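PDB 6NHS: beta-lactamase from Nostoc sp., which probably hydrolyses the beta-lactam ring of penicillin-type antibiotics as a class D serine beta-lactamase. Local coordinates for residues N29-K34 and A242-E247; L38-N43 and Q163-L168. All blocks are in the same frame, centred on the assembly; numbering follows the deposited sequence.

Interaction 1: residues N29-K34 and A242-E247; sequences NQLGIK and AAARIE. With EDO (1,2-ethanediol), chain E.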
# COMPACT_ATOMS: atom_id res chain seq x y z
N ASN A 29 -5.27 -1.07 -21.91
CA ASN A 29 -6.30 -1.28 -22.93
C ASN A 29 -6.41 -2.75 -23.32
O ASN A 29 -7.50 -3.21 -23.67
CB ASN A 29 -6.01 -0.41 -24.14
CG ASN A 29 -6.01 1.08 -23.80
OD1 ASN A 29 -6.86 1.56 -23.05
ND2 ASN A 29 -5.03 1.81 -24.33
N GLN A 30 -5.30 -3.50 -23.27
CA GLN A 30 -5.36 -4.93 -23.55
C GLN A 30 -6.25 -5.65 -22.54
O GLN A 30 -7.08 -6.49 -22.91
CB GLN A 30 -3.95 -5.53 -23.54
CG GLN A 30 -3.01 -4.96 -24.58
CD GLN A 30 -2.91 -5.81 -25.82
OE1 GLN A 30 -3.16 -7.01 -25.78
NE2 GLN A 30 -2.55 -5.19 -26.94
N LEU A 31 -6.09 -5.32 -21.26
CA LEU A 31 -6.90 -5.91 -20.20
C LEU A 31 -8.25 -5.24 -20.03
O LEU A 31 -9.04 -5.68 -19.18
CB LEU A 31 -6.12 -5.86 -18.88
CG LEU A 31 -4.78 -6.59 -18.95
CD1 LEU A 31 -3.97 -6.37 -17.70
CD2 LEU A 31 -4.99 -8.08 -19.20
N GLY A 32 -8.55 -4.20 -20.81
CA GLY A 32 -9.85 -3.57 -20.75
C GLY A 32 -10.15 -2.87 -19.45
O GLY A 32 -11.31 -2.84 -19.02
N ILE A 33 -9.14 -2.29 -18.80
CA ILE A 33 -9.35 -1.61 -17.53
C ILE A 33 -8.96 -0.14 -17.67
O ILE A 33 -8.09 0.22 -18.46
CB ILE A 33 -8.56 -2.27 -16.37
CG1 ILE A 33 -7.10 -1.82 -16.39
CG2 ILE A 33 -8.64 -3.79 -16.45
CD1 ILE A 33 -6.29 -2.41 -15.28
N LYS A 34 -9.65 0.70 -16.91
CA LYS A 34 -9.34 2.12 -16.82
C LYS A 34 -8.51 2.36 -15.57
O LYS A 34 -8.83 1.84 -14.50
CB LYS A 34 -10.61 2.96 -16.79
CG LYS A 34 -11.50 2.78 -18.00
CD LYS A 34 -12.67 3.75 -17.98
CE LYS A 34 -13.54 3.61 -19.22
NZ LYS A 34 -14.67 4.58 -19.20
N ALA A 242 -9.93 -7.16 -10.56
CA ALA A 242 -9.04 -7.11 -9.40
C ALA A 242 -7.68 -7.71 -9.71
O ALA A 242 -6.65 -7.20 -9.27
CB ALA A 242 -9.68 -7.83 -8.21
N ALA A 243 -7.65 -8.81 -10.48
CA ALA A 243 -6.38 -9.42 -10.85
C ALA A 243 -5.53 -8.49 -11.71
O ALA A 243 -4.30 -8.65 -11.75
CB ALA A 243 -6.62 -10.73 -11.59
N ALA A 244 -6.14 -7.51 -12.37
CA ALA A 244 -5.37 -6.61 -13.22
C ALA A 244 -4.50 -5.65 -12.41
O ALA A 244 -3.58 -5.06 -12.97
CB ALA A 244 -6.31 -5.82 -14.13
N ARG A 245 -4.77 -5.50 -11.11
CA ARG A 245 -3.96 -4.61 -10.27
C ARG A 245 -2.48 -4.97 -10.36
O ARG A 245 -1.63 -4.10 -10.62
CB ARG A 245 -4.42 -4.70 -8.81
CG ARG A 245 -5.77 -4.05 -8.52
CD ARG A 245 -6.17 -4.32 -7.09
NE ARG A 245 -6.35 -5.75 -6.84
CZ ARG A 245 -6.65 -6.26 -5.65
NH1 ARG A 245 -6.80 -7.57 -5.50
NH2 ARG A 245 -6.80 -5.45 -4.61
N ILE A 246 -2.15 -6.24 -10.14
CA ILE A 246 -0.76 -6.67 -10.19
C ILE A 246 -0.31 -6.89 -11.62
O ILE A 246 0.83 -6.57 -11.98
CB ILE A 246 -0.59 -7.93 -9.32
CG1 ILE A 246 -0.72 -7.55 -7.84
CG2 ILE A 246 0.74 -8.62 -9.60
CD1 ILE A 246 -0.70 -8.70 -6.89
N GLU A 247 -1.20 -7.40 -12.48
CA GLU A 247 -0.81 -7.73 -13.85
C GLU A 247 -0.40 -6.50 -14.64
O GLU A 247 0.58 -6.54 -15.40
CB GLU A 247 -1.95 -8.48 -14.54
CG GLU A 247 -1.62 -8.98 -15.95
CD GLU A 247 -0.45 -9.96 -15.98
OE1 GLU A 247 -0.15 -10.58 -14.94
OE2 GLU A 247 0.17 -10.09 -17.05
C1 EDO E . -7.28 -6.15 -1.04
O1 EDO E . -5.88 -6.07 -1.31
C2 EDO E . -7.92 -7.08 -2.06
O2 EDO E . -6.99 -8.11 -2.42
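I33 packs on A244, with L31 beside it, where the end of helix 25-30 meets helix 239-255, in the class D beta-lactamase fold. Helix 25-30 closes in a Schellman motif with G32 as its C-prime residue; glycine suits the positive phi (66°), and the turn places L31 and I33 on either side of it, both directed at the C-terminal helix. I33 approaches with two branches: CD1 lies 3.6 Å from A244 CB, and CG2 lies 3.9 Å from the same methyl. Its CG1 sits between backbone N and carbonyl carbon (chi1 80°), from where the extended chain carries CD1 to the helix. The small alanine admits this branched side chain close to the helix backbone. L31 runs at about a right angle to E247, its CD1 touching E247 CG at 3.9 Å, so the acidic residue lends its aliphatic part to the packing while OE2 makes a salt bridge with R251. R245 starts out away from this contact; its chain bends at chi3 and NE donates to A242 O (2.8 Å). That oxygen also accepts from R245 N, the two donors arriving from opposite faces of its plane. R245 NH1 donates to O2 of a 1,2-ethanediol at 3.1 Å.

Interaction 2: residues L38-N43 and Q163-L168; sequences LIYDRN and QQIEFL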
# COMPACT_ATOMS: atom_id res chain seq x y z
N LEU A 38 2.20 5.07 -12.06
CA LEU A 38 3.34 5.98 -11.94
C LEU A 38 4.53 5.17 -11.46
O LEU A 38 4.43 4.44 -10.47
CB LEU A 38 3.03 7.11 -10.95
CG LEU A 38 4.06 8.22 -10.84
CD1 LEU A 38 4.22 8.94 -12.17
CD2 LEU A 38 3.65 9.19 -9.74
N ILE A 39 5.65 5.28 -12.17
CA ILE A 39 6.88 4.59 -11.79
C ILE A 39 7.98 5.64 -11.65
O ILE A 39 8.12 6.51 -12.52
CB ILE A 39 7.27 3.50 -12.81
CG1 ILE A 39 6.18 2.43 -12.88
CG2 ILE A 39 8.58 2.85 -12.41
CD1 ILE A 39 6.41 1.41 -13.97
N TYR A 40 8.73 5.57 -10.56
CA TYR A 40 9.80 6.52 -10.28
C TYR A 40 11.13 5.79 -10.21
O TYR A 40 11.33 4.93 -9.34
CB TYR A 40 9.53 7.29 -8.98
CG TYR A 40 10.63 8.28 -8.65
CD1 TYR A 40 10.87 9.37 -9.46
CD2 TYR A 40 11.41 8.12 -7.51
CE1 TYR A 40 11.87 10.28 -9.17
CE2 TYR A 40 12.42 9.02 -7.21
CZ TYR A 40 12.63 10.10 -8.04
OH TYR A 40 13.62 11.01 -7.75
N ASP A 41 12.04 6.16 -11.11
CA ASP A 41 13.40 5.62 -11.17
C ASP A 41 14.26 6.42 -10.20
O ASP A 41 14.53 7.60 -10.43
CB ASP A 41 13.91 5.71 -12.61
CG ASP A 41 15.35 5.23 -12.79
OD1 ASP A 41 16.17 5.27 -11.85
OD2 ASP A 41 15.67 4.84 -13.93
N ARG A 42 14.70 5.78 -9.11
CA ARG A 42 15.39 6.51 -8.06
C ARG A 42 16.74 7.04 -8.53
O ARG A 42 17.05 8.22 -8.34
CB ARG A 42 15.59 5.64 -6.82
CG ARG A 42 16.22 6.41 -5.68
CD ARG A 42 16.84 5.49 -4.65
NE ARG A 42 17.99 4.77 -5.19
CZ ARG A 42 18.65 3.83 -4.53
NH1 ARG A 42 19.68 3.21 -5.09
NH2 ARG A 42 18.26 3.49 -3.30
N ASN A 43 17.56 6.17 -9.14
CA ASN A 43 18.91 6.56 -9.53
C ASN A 43 18.90 7.69 -10.55
O ASN A 43 19.76 8.58 -10.51
CB ASN A 43 19.67 5.36 -10.09
CG ASN A 43 20.05 4.34 -9.01
OD1 ASN A 43 19.72 4.51 -7.84
ND2 ASN A 43 20.75 3.29 -9.42
N GLN A 163 1.35 10.66 -4.21
CA GLN A 163 1.65 10.70 -2.78
C GLN A 163 2.02 9.32 -2.24
O GLN A 163 2.79 9.23 -1.27
CB GLN A 163 0.45 11.28 -2.02
CG GLN A 163 0.24 12.79 -2.28
CD GLN A 163 -1.13 13.28 -1.85
OE1 GLN A 163 -2.02 12.48 -1.52
NE2 GLN A 163 -1.32 14.59 -1.83
N GLN A 164 1.51 8.25 -2.83
CA GLN A 164 2.01 6.92 -2.49
C GLN A 164 3.50 6.82 -2.79
O GLN A 164 4.28 6.35 -1.96
CB GLN A 164 1.22 5.84 -3.23
CG GLN A 164 -0.26 5.77 -2.87
CD GLN A 164 -0.56 4.76 -1.79
OE1 GLN A 164 0.30 4.43 -0.97
NE2 GLN A 164 -1.80 4.25 -1.78
N ILE A 165 3.90 7.28 -3.98
CA ILE A 165 5.31 7.27 -4.37
C ILE A 165 6.14 8.09 -3.39
O ILE A 165 7.17 7.63 -2.89
CB ILE A 165 5.46 7.81 -5.81
CG1 ILE A 165 4.71 6.93 -6.81
CG2 ILE A 165 6.93 7.92 -6.18
CD1 ILE A 165 5.36 5.61 -7.03
N GLU A 166 5.70 9.32 -3.11
CA GLU A 166 6.46 10.19 -2.21
C GLU A 166 6.65 9.54 -0.85
O GLU A 166 7.75 9.55 -0.29
CB GLU A 166 5.75 11.55 -2.08
CG GLU A 166 6.18 12.37 -0.88
CD GLU A 166 7.45 13.17 -1.12
OE1 GLU A 166 8.28 12.75 -1.95
OE2 GLU A 166 7.60 14.22 -0.47
N PHE A 167 5.58 8.95 -0.31
CA PHE A 167 5.67 8.26 0.98
C PHE A 167 6.67 7.11 0.93
O PHE A 167 7.54 6.99 1.80
CB PHE A 167 4.26 7.79 1.38
CG PHE A 167 4.24 6.72 2.45
CD1 PHE A 167 4.80 6.95 3.70
CD2 PHE A 167 3.63 5.50 2.21
CE1 PHE A 167 4.79 5.96 4.67
CE2 PHE A 167 3.61 4.51 3.18
CZ PHE A 167 4.18 4.75 4.41
N LEU A 168 6.58 6.27 -0.10
CA LEU A 168 7.46 5.10 -0.17
C LEU A 168 8.92 5.51 -0.37
O LEU A 168 9.83 4.91 0.22
CB LEU A 168 7.01 4.17 -1.29
CG LEU A 168 5.68 3.46 -1.05
CD1 LEU A 168 5.22 2.77 -2.32
CD2 LEU A 168 5.82 2.46 0.09
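I165 carries the helix side of this contact, reaching with separate branches to L38 and Y40 on strand 35-41. The interactions across it are apolar. I165 CG1 meets L38 CD2 at 3.8 Å, the two side chains passing at a slant, while I165 CG2 touches Y40 CB at 3.9 Å. With CG2 anti to the backbone N and CG1 beside it (chi1 -61°), the beta-branched residue spreads its two arms between alternate strand residues. Its CD1 also packs against the backbone oxygen of L38, 3.8 Å away. An isoleucine suits this buried place because its beta-branch lets one apolar residue touch two strand residues at once. Y40 offers its CB to the helix, but the end of its side chain leads away: CG anti to the backbone N (chi1 179°) carries the ring off to meet that of F47 on the adjoining strand.

Hydrogen bonds belong to each partner separately. In the helix, F167 N donates to Q163 O and L168 N to Q164 O. Outside the helix, Q164 NE2 is hydrogen-bonded to T64 OG1, just before helix 65-76. Beyond the strand's end, R42 grips N43 OD1 side-on with NE (3.2 Å) and NH1 (3.0 Å), the oxygen lying in the guanidinium plane; the flat guanidinium of arginine can give two N-H groups to one amide oxygen. N43 ND2 is in turn held by N225 O, which ties this turn to the chain just before strand 226-236.

Strand alternation sets the sides: L38 and Y40 face the helix, whereas I39 points from the other side towards L256. Helices layered on both faces of a central antiparallel sheet are the hallmark of the penicillin-recognising serine enzyme fold.

Interactions 1 and 2 have centres about 21 Å apart and share no touch, yet both are tied to the central sheet. Helix 25-30 is followed by strand 35-41, and both segments of interaction 2 lie within the chain loop closed by interaction 1. Residues beside each contact, though not part of it, lead to the probable active site: R245 bonds G205 O and, with T204, a 1,2-ethanediol, T204 and G205 following K203 in what looks like the family's K(T/S)G motif; Q164 bonds T64, the neighbour of S63, the likely SxxK nucleophile. The I165 side chain lies about 4 Å from a bound 1,2-ethanediol; such molecules are probably from the crystallisation liquor.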